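Local coordinates for cobalamin biosynthesis protein CobN (Mycobacterium tuberculosis, PDB 7C6O) that serves as the large, catalytic subunit of cobaltochelatase, the enzyme that inserts cobalt into the corrin ring during cobalamin biosynthesis, at residues A370-A375 and A534-L539; I493-L498 and V504-P509; A393-L398 and D421-A426; I587-V592 and E809-A814; A472-G475 and E480-V483. All blocks are in the same frame, centred on the assembly; numbering follows the deposited sequence.

From the N terminus, strand 369-373 opens the long loop that interaction 1 closes at helix 530-539. Three shorter loops lie inside it, one after another. Interaction 3 pairs helices 391-405 and 420-431, interaction 5 bridges the end of helix 464-474 and the approach to strand 483-484, and interaction 2 is the hairpin of strands 492-500 and 503-507. Interaction 4 follows after interaction 1 has closed, joining strand 586-591 to helix 807-815 across 216 intervening residues. None of the loops cross. Interactions 1, 2 and 4 share one mixed sheet, and interaction 3 touches all three of them. Interaction 5 lies at the surface and touches interaction 2.

Interaction 1 (A370-A375 and A534-L539); sequences ALVFSA and AAYRWL
Leu539 of segment 534-539 reaches across to Ala370 and Val372 of strand 369-373. Its CB heads for the strand but, like CG, makes no close contact; the two methyls do. CG lies anti to the carbonyl carbon (chi1 -63°), which throws the fork of the side chain at the strand. CD2 rests on CB of Ala370 at 3.9 Å, while Leu539 CD1 lies 4.2 Å from CG2 of Val372. The other branch of the valine is met from the same helix, three residues earlier, where CG1 of Val372 sits 3.9 Å from OH of Tyr536, the tyrosine ring slanting across the valine. That hydroxyl is hydrogen-bonded to NE2 of Gln508, so it keeps a polar partner while lying beside the methyl.

The axes of the two short segments run nearly antiparallel, at 156°, and approach to 11.0 Å. The helix covers the sheet face that carries Ala370 and Val372, whereas Leu371 and Phe373 project to the other face, toward helix 391-405. Strands 503-507 and 551-555 flank the strand in parallel, and backbone hydrogen bonds to both hold it in place. No hydrogen bond joins the two segments, so they meet by van der Waals packing alone, mainly aliphatic, and the one polar atom in it, Tyr536 OH, has its bond to Gln508.

Interaction 2 (I493-L498 and V504-P509); sequences IVIAAL and VLMVQP
Leu498 and Leu505 form an antiparallel hydrogen-bonded pair in the beta hairpin of strands 492-500 and 503-507. Leu498 N gives its proton to Leu505 O over 2.7 Å at 169°, and Leu505 N returns an equally short bond of 2.7 Å to Leu498 O. The two leucine side chains leave the same face of the sheet, Leu498 CB 4.1 Å from Leu505 CB, but then differ: CG of Leu498 is anti to its backbone N, CG of Leu505 anti to its carbonyl carbon. Leu505 goes on to meet Leu423, and Leu498 lies against the backbone of Ala426, both on helix 420-431.

The other face is built by Met506, Val504, Ala497 and Ile495. Met506 runs out fully extended through CG and SD and then bends at chi3 (-71°), a turn that carries CE back toward the partner strand. There the methyl settles 3.7 Å from Ile495 CG2, and the same Met506 CE lies 3.9 Å from Ala497 CB. Val504 puts CG1 between its backbone N and carbonyl carbon (chi1 57°), leaving CG2 to meet the alanine, 3.7 Å from Ala497 CB. Trp538 of helix 530-539 packs on Met506 from outside the hairpin.

On the N-terminal side of Ala497 the strands draw apart, and a water bridges the gap: it donates to Ala496 O at 2.8 Å and accepts from Val507 N at 2.7 Å.

Interaction 3 (A393-L398 and D421-A426); sequences ASAVAL and DALIHA
Between 393-398 and 421-426, Leu423 makes all the side-chain contacts, and one methyl does the touching. Its CD2 touches both Ala395 CB, at 3.8 Å, and Val396 CG2, which lies 3.9 Å from the same Leu423 CD2. With CG anti to the backbone N (chi1 179°), the leucine stretches straight off its helix and places this methyl against two consecutive residues of the neighbour. Val396 meets it with the branch that lies beside its own backbone N, and the valine and leucine side chains slide past each other in opposite directions. The second leucine methyl, CD1, turns to Leu505 of the hairpin, so the two branches join the facing helix and the sheet. Ala395 in turn also lies against the ring of Phe373 on strand 369-373. Farther along helix 391-405, Leu423 also reaches Leu399, and Ile424 packs on Pro392.

This buried patch is small, 103 Å² in all, and around it the neighbouring residues of the two segments do not meet. Ala393 and Ala397 on one helix, and Ala422 on the other, are partly exposed and make no contact across the pair. Asp421 and His425 take their polar ends to another part of the chain, to Ser1185 and, for the aspartate, Tyr1137 N as well. Within these turns the helices thus meet through one leucine methyl against an alanine and a valine, a purely apolar contact.

Interaction 4 (I587-V592 and E809-A814); sequences IYPFLV and EQVLRA
Ile587 and Ala814 meet where strand 586-591, an element of the mixed sheet, is covered by helix 807-815 in a layered alpha/beta arrangement. The segment axes run nearly antiparallel, at 163°, and come within 9.3 Å. The isoleucine wraps round the alanine methyl: CD1 lies 3.7 Å from Ala814 CB, and Ile587 CG2 approaches that CB to 3.9 Å. The tip of the long branch also presses on the backbone, with Ile587 CD1 only 3.5 Å from Ala814 C. One turn back along the helix, Val811 takes the next position; its CG2 faces Pro589 CG at 4.1 Å, the proline ring and the valine crossing at about a right angle.

Around this first shell, strands 551-555 and 608-612 flank strand 586-591 in parallel, bonding its backbone through Val552 and His554 on one side and Val608 and Val610 on the other. Tyr588 leaves the strand on the side away from the helix, where the edge of the Phe590 ring lies over its face. Val811 also touches Leu398 of helix 391-405, and a salt bridge joins Glu809 to Arg405 of that same helix.

Farther out, Arg813 is salt-bridged to Asp280, while its NH1 bonds to Gln810 OE1 at 2.9 Å, the oxygen lying just 5° out of the guanidinium plane.

Interaction 5 (A472-G475 and E480-V483); sequences AYWG and ELFV
The apolar part of this contact is the meeting of Trp474, at the end of helix 464-474, with Leu481 in the following loop. Leu481 CD1 comes within 3.7 Å of Trp474 CZ3 on the six-membered ring, the leucine and indole side chains crossing at a slant. CG of the tryptophan lies anti to the carbonyl carbon (chi1 -59°), and with chi2 at 103° the six-membered ring is turned to the loop. The indole NE1 is hydrogen-bonded to Pro527 O, which would help to hold the ring in this rotation.

The polar part runs through water. Trp474 O and Glu480 N are 4.4 Å apart, and a water fills the gap: it donates to Trp474 O at 2.8 Å and accepts from Glu480 N at 2.9 Å. Both backbone groups are thereby satisfied at the surface.

Gly475, with a positive phi of 83°, is the first residue to leave the helix, and its carbonyl is bonded to His530. Phe482 bonds through its backbone to Val494 as the chain enters the sheet. The whole is a helix-loop-strand connection, in which a glycine ends the helix and a water bridges the two ends of the short loop.

Interaction 1 (A370-A375 and A534-L539)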
# COMPACT_ATOMS: atom_id res chain seq x y z
N ALA A 370 8.87 13.90 -18.25
CA ALA A 370 10.03 13.47 -17.49
C ALA A 370 9.89 11.99 -17.14
O ALA A 370 8.88 11.59 -16.55
CB ALA A 370 10.20 14.31 -16.22
N LEU A 371 10.88 11.20 -17.51
CA LEU A 371 10.94 9.77 -17.21
C LEU A 371 11.99 9.58 -16.12
O LEU A 371 13.18 9.77 -16.36
CB LEU A 371 11.27 8.97 -18.46
CG LEU A 371 11.11 7.45 -18.45
CD1 LEU A 371 9.66 7.08 -18.21
CD2 LEU A 371 11.60 6.84 -19.75
N VAL A 372 11.54 9.22 -14.91
CA VAL A 372 12.41 9.15 -13.74
C VAL A 372 12.61 7.69 -13.34
O VAL A 372 11.64 6.93 -13.24
CB VAL A 372 11.83 9.96 -12.57
CG1 VAL A 372 12.74 9.87 -11.35
CG2 VAL A 372 11.62 11.41 -12.98
N PHE A 373 13.86 7.31 -13.11
CA PHE A 373 14.24 5.96 -12.72
C PHE A 373 14.65 5.93 -11.25
O PHE A 373 15.35 6.83 -10.78
CB PHE A 373 15.40 5.45 -13.58
CG PHE A 373 15.07 5.27 -15.03
CD1 PHE A 373 14.91 6.37 -15.86
CD2 PHE A 373 14.93 4.01 -15.57
CE1 PHE A 373 14.61 6.21 -17.20
CE2 PHE A 373 14.64 3.84 -16.91
CZ PHE A 373 14.48 4.94 -17.73
N SER A 374 14.22 4.89 -10.54
CA SER A 374 14.69 4.67 -9.18
C SER A 374 16.18 4.34 -9.17
O SER A 374 16.75 3.88 -10.17
CB SER A 374 13.91 3.53 -8.52
OG SER A 374 12.51 3.77 -8.55
N ALA A 375 16.81 4.55 -8.02
CA ALA A 375 18.24 4.32 -7.87
C ALA A 375 18.52 3.66 -6.52
O ALA A 375 17.64 3.55 -5.67
CB ALA A 375 19.04 5.63 -7.98
N ALA A 534 16.07 20.73 -5.74
CA ALA A 534 16.35 21.46 -6.98
C ALA A 534 16.06 20.61 -8.21
O ALA A 534 15.51 21.11 -9.20
CB ALA A 534 17.80 21.93 -6.99
N ALA A 535 16.41 19.32 -8.16
CA ALA A 535 16.22 18.46 -9.32
C ALA A 535 14.74 18.32 -9.66
O ALA A 535 14.35 18.44 -10.83
CB ALA A 535 16.85 17.09 -9.06
N TYR A 536 13.90 18.07 -8.66
CA TYR A 536 12.47 17.94 -8.94
C TYR A 536 11.86 19.28 -9.32
O TYR A 536 10.99 19.34 -10.20
CB TYR A 536 11.74 17.34 -7.73
CG TYR A 536 11.66 15.84 -7.82
CD1 TYR A 536 10.71 15.22 -8.62
CD2 TYR A 536 12.54 15.03 -7.12
CE1 TYR A 536 10.64 13.85 -8.72
CE2 TYR A 536 12.48 13.65 -7.21
CZ TYR A 536 11.52 13.07 -8.01
OH TYR A 536 11.45 11.70 -8.11
N ARG A 537 12.30 20.36 -8.68
CA ARG A 537 11.76 21.67 -9.04
C ARG A 537 12.19 22.09 -10.44
O ARG A 537 11.49 22.86 -11.10
CB ARG A 537 12.18 22.71 -8.00
CG ARG A 537 11.47 22.56 -6.65
CD ARG A 537 9.97 22.81 -6.77
NE ARG A 537 9.22 21.61 -7.18
CZ ARG A 537 8.18 21.64 -8.01
NH1 ARG A 537 7.77 22.79 -8.52
NH2 ARG A 537 7.56 20.51 -8.32
N TRP A 538 13.33 21.58 -10.92
CA TRP A 538 13.73 21.89 -12.29
C TRP A 538 12.87 21.15 -13.31
O TRP A 538 12.68 21.65 -14.43
CB TRP A 538 15.21 21.56 -12.52
CG TRP A 538 15.58 21.68 -13.96
CD1 TRP A 538 15.88 22.83 -14.64
CD2 TRP A 538 15.66 20.61 -14.91
NE1 TRP A 538 16.14 22.54 -15.96
CE2 TRP A 538 16.02 21.19 -16.15
CE3 TRP A 538 15.47 19.23 -14.84
CZ2 TRP A 538 16.19 20.43 -17.30
CZ3 TRP A 538 15.64 18.48 -15.99
CH2 TRP A 538 16.00 19.07 -17.20
N LEU A 539 12.34 19.98 -12.95
CA LEU A 539 11.41 19.29 -13.83
C LEU A 539 10.14 20.10 -14.08
O LEU A 539 9.49 19.90 -15.11
CB LEU A 539 11.03 17.93 -13.25
CG LEU A 539 12.14 16.89 -13.07
CD1 LEU A 539 11.59 15.62 -12.45
CD2 LEU A 539 12.80 16.60 -14.41

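Interaction 2 (I493-L498 and V504-P509)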
# COMPACT_ATOMS: atom_id res chain seq x y z
N ILE A 493 23.47 24.75 -8.66
CA ILE A 493 23.19 23.35 -8.36
C ILE A 493 23.19 22.58 -9.68
O ILE A 493 22.40 22.88 -10.58
CB ILE A 493 21.86 23.19 -7.62
CG1 ILE A 493 21.89 23.98 -6.31
CG2 ILE A 493 21.59 21.72 -7.33
CD1 ILE A 493 20.58 23.96 -5.55
N VAL A 494 24.09 21.60 -9.79
CA VAL A 494 24.28 20.85 -11.02
C VAL A 494 23.42 19.60 -10.98
O VAL A 494 23.48 18.81 -10.03
CB VAL A 494 25.76 20.50 -11.22
CG1 VAL A 494 25.97 19.79 -12.55
CG2 VAL A 494 26.62 21.75 -11.14
N ILE A 495 22.62 19.40 -12.03
CA ILE A 495 21.67 18.30 -12.10
C ILE A 495 21.99 17.48 -13.34
O ILE A 495 21.87 17.97 -14.47
CB ILE A 495 20.22 18.81 -12.14
CG1 ILE A 495 19.91 19.62 -10.88
CG2 ILE A 495 19.25 17.64 -12.29
CD1 ILE A 495 18.71 20.51 -11.02
N ALA A 496 22.39 16.23 -13.13
CA ALA A 496 22.64 15.32 -14.24
C ALA A 496 21.32 14.78 -14.77
O ALA A 496 20.48 14.31 -14.00
CB ALA A 496 23.55 14.17 -13.80
N ALA A 497 21.15 14.84 -16.09
CA ALA A 497 19.93 14.35 -16.72
C ALA A 497 20.19 14.16 -18.21
O ALA A 497 21.04 14.84 -18.79
CB ALA A 497 18.75 15.29 -16.50
N LEU A 498 19.44 13.24 -18.81
CA LEU A 498 19.56 12.92 -20.22
C LEU A 498 18.37 13.53 -20.95
O LEU A 498 17.24 13.06 -20.81
CB LEU A 498 19.63 11.41 -20.42
CG LEU A 498 19.66 10.83 -21.83
CD1 LEU A 498 20.68 11.55 -22.70
CD2 LEU A 498 19.98 9.34 -21.76
N VAL A 504 13.01 14.20 -20.91
CA VAL A 504 14.17 14.16 -20.04
C VAL A 504 14.14 12.85 -19.27
O VAL A 504 13.10 12.48 -18.71
CB VAL A 504 14.24 15.37 -19.08
CG1 VAL A 504 12.99 15.48 -18.22
CG2 VAL A 504 15.48 15.29 -18.21
N LEU A 505 15.25 12.13 -19.30
CA LEU A 505 15.43 10.92 -18.51
C LEU A 505 16.37 11.25 -17.36
O LEU A 505 17.47 11.76 -17.59
CB LEU A 505 15.98 9.77 -19.36
CG LEU A 505 14.96 8.95 -20.16
CD1 LEU A 505 14.27 9.79 -21.24
CD2 LEU A 505 15.62 7.72 -20.78
N MET A 506 15.92 10.99 -16.13
CA MET A 506 16.65 11.41 -14.95
C MET A 506 16.67 10.28 -13.94
O MET A 506 15.65 9.62 -13.71
CB MET A 506 16.02 12.67 -14.33
CG MET A 506 16.75 13.19 -13.09
SD MET A 506 15.94 14.63 -12.35
CE MET A 506 16.29 15.88 -13.58
N VAL A 507 17.83 10.06 -13.34
CA VAL A 507 17.91 9.18 -12.18
C VAL A 507 17.40 9.95 -10.97
O VAL A 507 17.80 11.10 -10.74
CB VAL A 507 19.35 8.69 -11.97
CG1 VAL A 507 19.41 7.79 -10.75
CG2 VAL A 507 19.85 7.96 -13.20
N GLN A 508 16.51 9.33 -10.21
CA GLN A 508 15.97 9.97 -9.02
C GLN A 508 17.11 10.41 -8.10
O GLN A 508 18.04 9.63 -7.88
CB GLN A 508 15.03 9.02 -8.29
CG GLN A 508 14.11 9.68 -7.29
CD GLN A 508 13.05 8.72 -6.77
OE1 GLN A 508 13.36 7.58 -6.42
NE2 GLN A 508 11.81 9.18 -6.72
N PRO A 509 17.08 11.63 -7.58
CA PRO A 509 18.20 12.11 -6.78
C PRO A 509 18.37 11.26 -5.54
O PRO A 509 17.39 10.65 -5.05
CB PRO A 509 17.81 13.55 -6.43
CG PRO A 509 16.75 13.92 -7.40
CD PRO A 509 16.03 12.65 -7.73
O HOH W 1 19.86 11.60 -14.08

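Interaction 3 (A393-L398 and D421-A426)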
# COMPACT_ATOMS: atom_id res chain seq x y z
N ALA A 393 14.15 -2.45 -20.88
CA ALA A 393 13.34 -2.86 -22.02
C ALA A 393 11.96 -2.20 -21.98
O ALA A 393 11.41 -1.84 -23.03
CB ALA A 393 13.20 -4.38 -22.05
N SER A 394 11.40 -2.02 -20.78
CA SER A 394 10.12 -1.33 -20.66
C SER A 394 10.24 0.13 -21.06
O SER A 394 9.35 0.69 -21.70
CB SER A 394 9.59 -1.45 -19.23
OG SER A 394 9.36 -2.80 -18.87
N ALA A 395 11.35 0.78 -20.67
CA ALA A 395 11.57 2.17 -21.07
C ALA A 395 11.70 2.29 -22.58
O ALA A 395 11.12 3.21 -23.19
CB ALA A 395 12.82 2.71 -20.38
N VAL A 396 12.44 1.38 -23.22
CA VAL A 396 12.57 1.41 -24.67
C VAL A 396 11.20 1.26 -25.32
O VAL A 396 10.82 2.03 -26.21
CB VAL A 396 13.54 0.31 -25.15
CG1 VAL A 396 13.42 0.11 -26.66
CG2 VAL A 396 14.97 0.67 -24.78
N ALA A 397 10.42 0.27 -24.87
CA ALA A 397 9.11 0.02 -25.46
C ALA A 397 8.18 1.21 -25.26
O ALA A 397 7.39 1.54 -26.15
CB ALA A 397 8.50 -1.25 -24.87
N LEU A 398 8.27 1.87 -24.10
CA LEU A 398 7.46 3.05 -23.87
C LEU A 398 7.88 4.19 -24.79
O LEU A 398 7.03 4.86 -25.40
CB LEU A 398 7.55 3.48 -22.40
CG LEU A 398 6.88 4.81 -22.06
CD1 LEU A 398 5.38 4.73 -22.30
CD2 LEU A 398 7.17 5.21 -20.62
N ASP A 421 20.03 -2.03 -23.01
CA ASP A 421 21.35 -1.80 -22.43
C ASP A 421 21.93 -0.47 -22.89
O ASP A 421 22.51 0.27 -22.09
CB ASP A 421 22.30 -2.94 -22.79
CG ASP A 421 22.07 -4.19 -21.96
OD1 ASP A 421 21.12 -4.21 -21.16
OD2 ASP A 421 22.86 -5.15 -22.12
N ALA A 422 21.80 -0.16 -24.18
CA ALA A 422 22.33 1.10 -24.70
C ALA A 422 21.66 2.29 -24.03
O ALA A 422 22.32 3.28 -23.69
CB ALA A 422 22.15 1.16 -26.21
N LEU A 423 20.34 2.21 -23.83
CA LEU A 423 19.62 3.30 -23.18
C LEU A 423 20.08 3.49 -21.74
O LEU A 423 20.41 4.60 -21.33
CB LEU A 423 18.12 3.05 -23.24
CG LEU A 423 17.25 4.13 -22.58
CD1 LEU A 423 17.42 5.46 -23.31
CD2 LEU A 423 15.79 3.71 -22.52
N ILE A 424 20.10 2.40 -20.97
CA ILE A 424 20.42 2.53 -19.56
C ILE A 424 21.89 2.90 -19.37
O ILE A 424 22.24 3.65 -18.45
CB ILE A 424 20.04 1.25 -18.80
CG1 ILE A 424 19.89 1.53 -17.30
CG2 ILE A 424 21.03 0.12 -19.05
CD1 ILE A 424 18.69 2.39 -16.97
N HIS A 425 22.78 2.40 -20.24
CA HIS A 425 24.18 2.80 -20.16
C HIS A 425 24.34 4.29 -20.45
O HIS A 425 25.14 4.97 -19.80
CB HIS A 425 25.03 1.98 -21.13
CG HIS A 425 25.15 0.53 -20.76
ND1 HIS A 425 25.90 -0.36 -21.50
CD2 HIS A 425 24.61 -0.17 -19.74
CE1 HIS A 425 25.82 -1.56 -20.94
NE2 HIS A 425 25.04 -1.47 -19.87
N ALA A 426 23.58 4.80 -21.42
CA ALA A 426 23.63 6.23 -21.71
C ALA A 426 23.15 7.06 -20.53
O ALA A 426 23.69 8.13 -20.24
CB ALA A 426 22.80 6.54 -22.96

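Interaction 4 (I587-V592 and E809-A814)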
# COMPACT_ATOMS: atom_id res chain seq x y z
N ILE A 587 2.52 9.64 -13.21
CA ILE A 587 2.03 8.39 -13.77
C ILE A 587 3.06 7.32 -13.45
O ILE A 587 4.26 7.53 -13.66
CB ILE A 587 1.79 8.52 -15.29
CG1 ILE A 587 0.80 9.66 -15.55
CG2 ILE A 587 1.30 7.21 -15.87
CD1 ILE A 587 0.84 10.18 -16.97
N TYR A 588 2.60 6.17 -12.96
CA TYR A 588 3.45 5.27 -12.18
C TYR A 588 3.14 3.82 -12.52
O TYR A 588 2.31 3.18 -11.86
CB TYR A 588 3.26 5.53 -10.69
CG TYR A 588 4.47 5.35 -9.80
CD1 TYR A 588 5.42 4.37 -10.06
CD2 TYR A 588 4.65 6.16 -8.69
CE1 TYR A 588 6.52 4.21 -9.23
CE2 TYR A 588 5.74 6.01 -7.85
CZ TYR A 588 6.67 5.04 -8.12
OH TYR A 588 7.75 4.90 -7.28
N PRO A 589 3.79 3.26 -13.54
CA PRO A 589 3.69 1.81 -13.77
C PRO A 589 4.15 1.05 -12.52
O PRO A 589 5.19 1.35 -11.94
CB PRO A 589 4.63 1.57 -14.96
CG PRO A 589 4.65 2.89 -15.68
CD PRO A 589 4.57 3.93 -14.60
N PHE A 590 3.34 0.07 -12.11
CA PHE A 590 3.55 -0.52 -10.79
C PHE A 590 3.13 -1.98 -10.78
O PHE A 590 2.08 -2.34 -11.32
CB PHE A 590 2.77 0.26 -9.72
CG PHE A 590 3.51 0.41 -8.44
CD1 PHE A 590 3.54 -0.62 -7.52
CD2 PHE A 590 4.21 1.57 -8.16
CE1 PHE A 590 4.24 -0.49 -6.34
CE2 PHE A 590 4.91 1.72 -6.98
CZ PHE A 590 4.92 0.69 -6.07
N LEU A 591 3.94 -2.81 -10.13
CA LEU A 591 3.67 -4.24 -10.08
C LEU A 591 2.35 -4.53 -9.37
O LEU A 591 2.09 -4.01 -8.28
CB LEU A 591 4.83 -4.95 -9.38
CG LEU A 591 4.73 -6.47 -9.23
CD1 LEU A 591 4.60 -7.16 -10.59
CD2 LEU A 591 5.94 -7.00 -8.46
N VAL A 592 1.53 -5.39 -9.98
CA VAL A 592 0.16 -5.60 -9.51
C VAL A 592 0.12 -6.25 -8.13
O VAL A 592 -0.81 -5.99 -7.35
CB VAL A 592 -0.63 -6.42 -10.55
CG1 VAL A 592 0.01 -7.79 -10.76
CG2 VAL A 592 -2.09 -6.57 -10.12
N GLU A 809 -0.45 1.42 -23.62
CA GLU A 809 -1.55 2.27 -24.08
C GLU A 809 -2.16 3.05 -22.92
O GLU A 809 -2.53 4.22 -23.08
CB GLU A 809 -2.61 1.42 -24.78
CG GLU A 809 -3.72 2.23 -25.43
CD GLU A 809 -3.18 3.33 -26.34
OE1 GLU A 809 -3.50 4.51 -26.10
OE2 GLU A 809 -2.43 3.00 -27.28
N GLN A 810 -2.25 2.43 -21.74
CA GLN A 810 -2.84 3.13 -20.60
C GLN A 810 -1.91 4.20 -20.05
O GLN A 810 -2.39 5.21 -19.52
CB GLN A 810 -3.22 2.13 -19.51
CG GLN A 810 -4.45 1.29 -19.83
CD GLN A 810 -5.75 2.10 -19.85
OE1 GLN A 810 -5.79 3.23 -19.37
NE2 GLN A 810 -6.80 1.52 -20.41
N VAL A 811 -0.59 4.01 -20.17
CA VAL A 811 0.33 5.09 -19.84
C VAL A 811 0.12 6.27 -20.78
O VAL A 811 0.12 7.43 -20.36
CB VAL A 811 1.79 4.59 -19.87
CG1 VAL A 811 2.76 5.75 -19.73
CG2 VAL A 811 2.03 3.56 -18.78
N LEU A 812 -0.07 5.98 -22.07
CA LEU A 812 -0.34 7.05 -23.03
C LEU A 812 -1.68 7.72 -22.75
O LEU A 812 -1.79 8.95 -22.87
CB LEU A 812 -0.30 6.49 -24.46
CG LEU A 812 1.05 5.94 -24.92
CD1 LEU A 812 0.96 5.41 -26.35
CD2 LEU A 812 2.12 7.00 -24.80
N ARG A 813 -2.70 6.95 -22.38
CA ARG A 813 -3.98 7.54 -22.01
C ARG A 813 -3.82 8.45 -20.79
O ARG A 813 -4.41 9.54 -20.74
CB ARG A 813 -5.02 6.46 -21.72
CG ARG A 813 -5.45 5.65 -22.94
CD ARG A 813 -6.67 4.77 -22.64
NE ARG A 813 -7.87 5.56 -22.35
CZ ARG A 813 -8.48 5.59 -21.17
NH1 ARG A 813 -8.03 4.87 -20.16
NH2 ARG A 813 -9.56 6.35 -21.01
N ALA A 814 -3.03 8.02 -19.81
CA ALA A 814 -2.82 8.84 -18.62
C ALA A 814 -2.08 10.12 -18.96
O ALA A 814 -2.39 11.19 -18.41
CB ALA A 814 -2.06 8.04 -17.56

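Interaction 5 (A472-G475 and E480-V483)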
# COMPACT_ATOMS: atom_id res chain seq x y z
N ALA A 472 18.93 22.69 8.60
CA ALA A 472 19.59 22.12 9.77
C ALA A 472 20.49 20.96 9.38
O ALA A 472 21.58 20.78 9.95
CB ALA A 472 18.56 21.68 10.80
N TYR A 473 20.06 20.15 8.41
CA TYR A 473 20.83 18.99 7.99
C TYR A 473 21.75 19.27 6.81
O TYR A 473 22.83 18.68 6.72
CB TYR A 473 19.89 17.84 7.63
CG TYR A 473 19.31 17.13 8.84
CD1 TYR A 473 18.16 17.60 9.46
CD2 TYR A 473 19.92 16.00 9.35
CE1 TYR A 473 17.63 16.95 10.56
CE2 TYR A 473 19.39 15.34 10.45
CZ TYR A 473 18.25 15.82 11.05
OH TYR A 473 17.73 15.17 12.14
N TRP A 474 21.35 20.17 5.90
CA TRP A 474 22.08 20.38 4.66
C TRP A 474 22.69 21.77 4.53
O TRP A 474 23.29 22.07 3.49
CB TRP A 474 21.17 20.10 3.46
CG TRP A 474 20.63 18.70 3.46
CD1 TRP A 474 19.38 18.30 3.83
CD2 TRP A 474 21.35 17.51 3.11
NE1 TRP A 474 19.26 16.93 3.71
CE2 TRP A 474 20.46 16.42 3.27
CE3 TRP A 474 22.65 17.25 2.67
CZ2 TRP A 474 20.83 15.11 3.00
CZ3 TRP A 474 23.02 15.94 2.41
CH2 TRP A 474 22.11 14.89 2.57
N GLY A 475 22.56 22.62 5.55
CA GLY A 475 23.12 23.94 5.50
C GLY A 475 22.21 24.91 4.77
O GLY A 475 21.20 24.52 4.19
N GLU A 480 25.80 22.22 -0.11
CA GLU A 480 27.13 21.82 -0.55
C GLU A 480 27.13 20.59 -1.44
O GLU A 480 28.20 20.09 -1.79
CB GLU A 480 28.03 21.56 0.67
CG GLU A 480 28.26 22.77 1.55
CD GLU A 480 28.88 22.40 2.89
OE1 GLU A 480 28.55 21.32 3.43
OE2 GLU A 480 29.70 23.19 3.40
N LEU A 481 25.96 20.07 -1.80
CA LEU A 481 25.85 18.88 -2.64
C LEU A 481 25.71 19.31 -4.10
O LEU A 481 24.72 19.95 -4.47
CB LEU A 481 24.67 18.02 -2.23
CG LEU A 481 24.90 16.90 -1.22
CD1 LEU A 481 23.71 15.95 -1.23
CD2 LEU A 481 26.19 16.16 -1.53
N PHE A 482 26.70 18.95 -4.92
CA PHE A 482 26.68 19.21 -6.36
C PHE A 482 26.50 20.70 -6.66
O PHE A 482 25.77 21.08 -7.57
CB PHE A 482 25.60 18.38 -7.06
CG PHE A 482 25.80 16.90 -6.94
CD1 PHE A 482 26.87 16.29 -7.57
CD2 PHE A 482 24.92 16.12 -6.20
CE1 PHE A 482 27.06 14.92 -7.47
CE2 PHE A 482 25.11 14.76 -6.10
CZ PHE A 482 26.18 14.15 -6.73
N VAL A 483 27.17 21.54 -5.88
CA VAL A 483 27.14 22.98 -6.07
C VAL A 483 28.45 23.40 -6.73
O VAL A 483 29.54 23.14 -6.19
CB VAL A 483 26.92 23.73 -4.75
CG1 VAL A 483 27.17 25.22 -4.94
CG2 VAL A 483 25.52 23.48 -4.23
O HOH W 2 24.30 20.37 1.49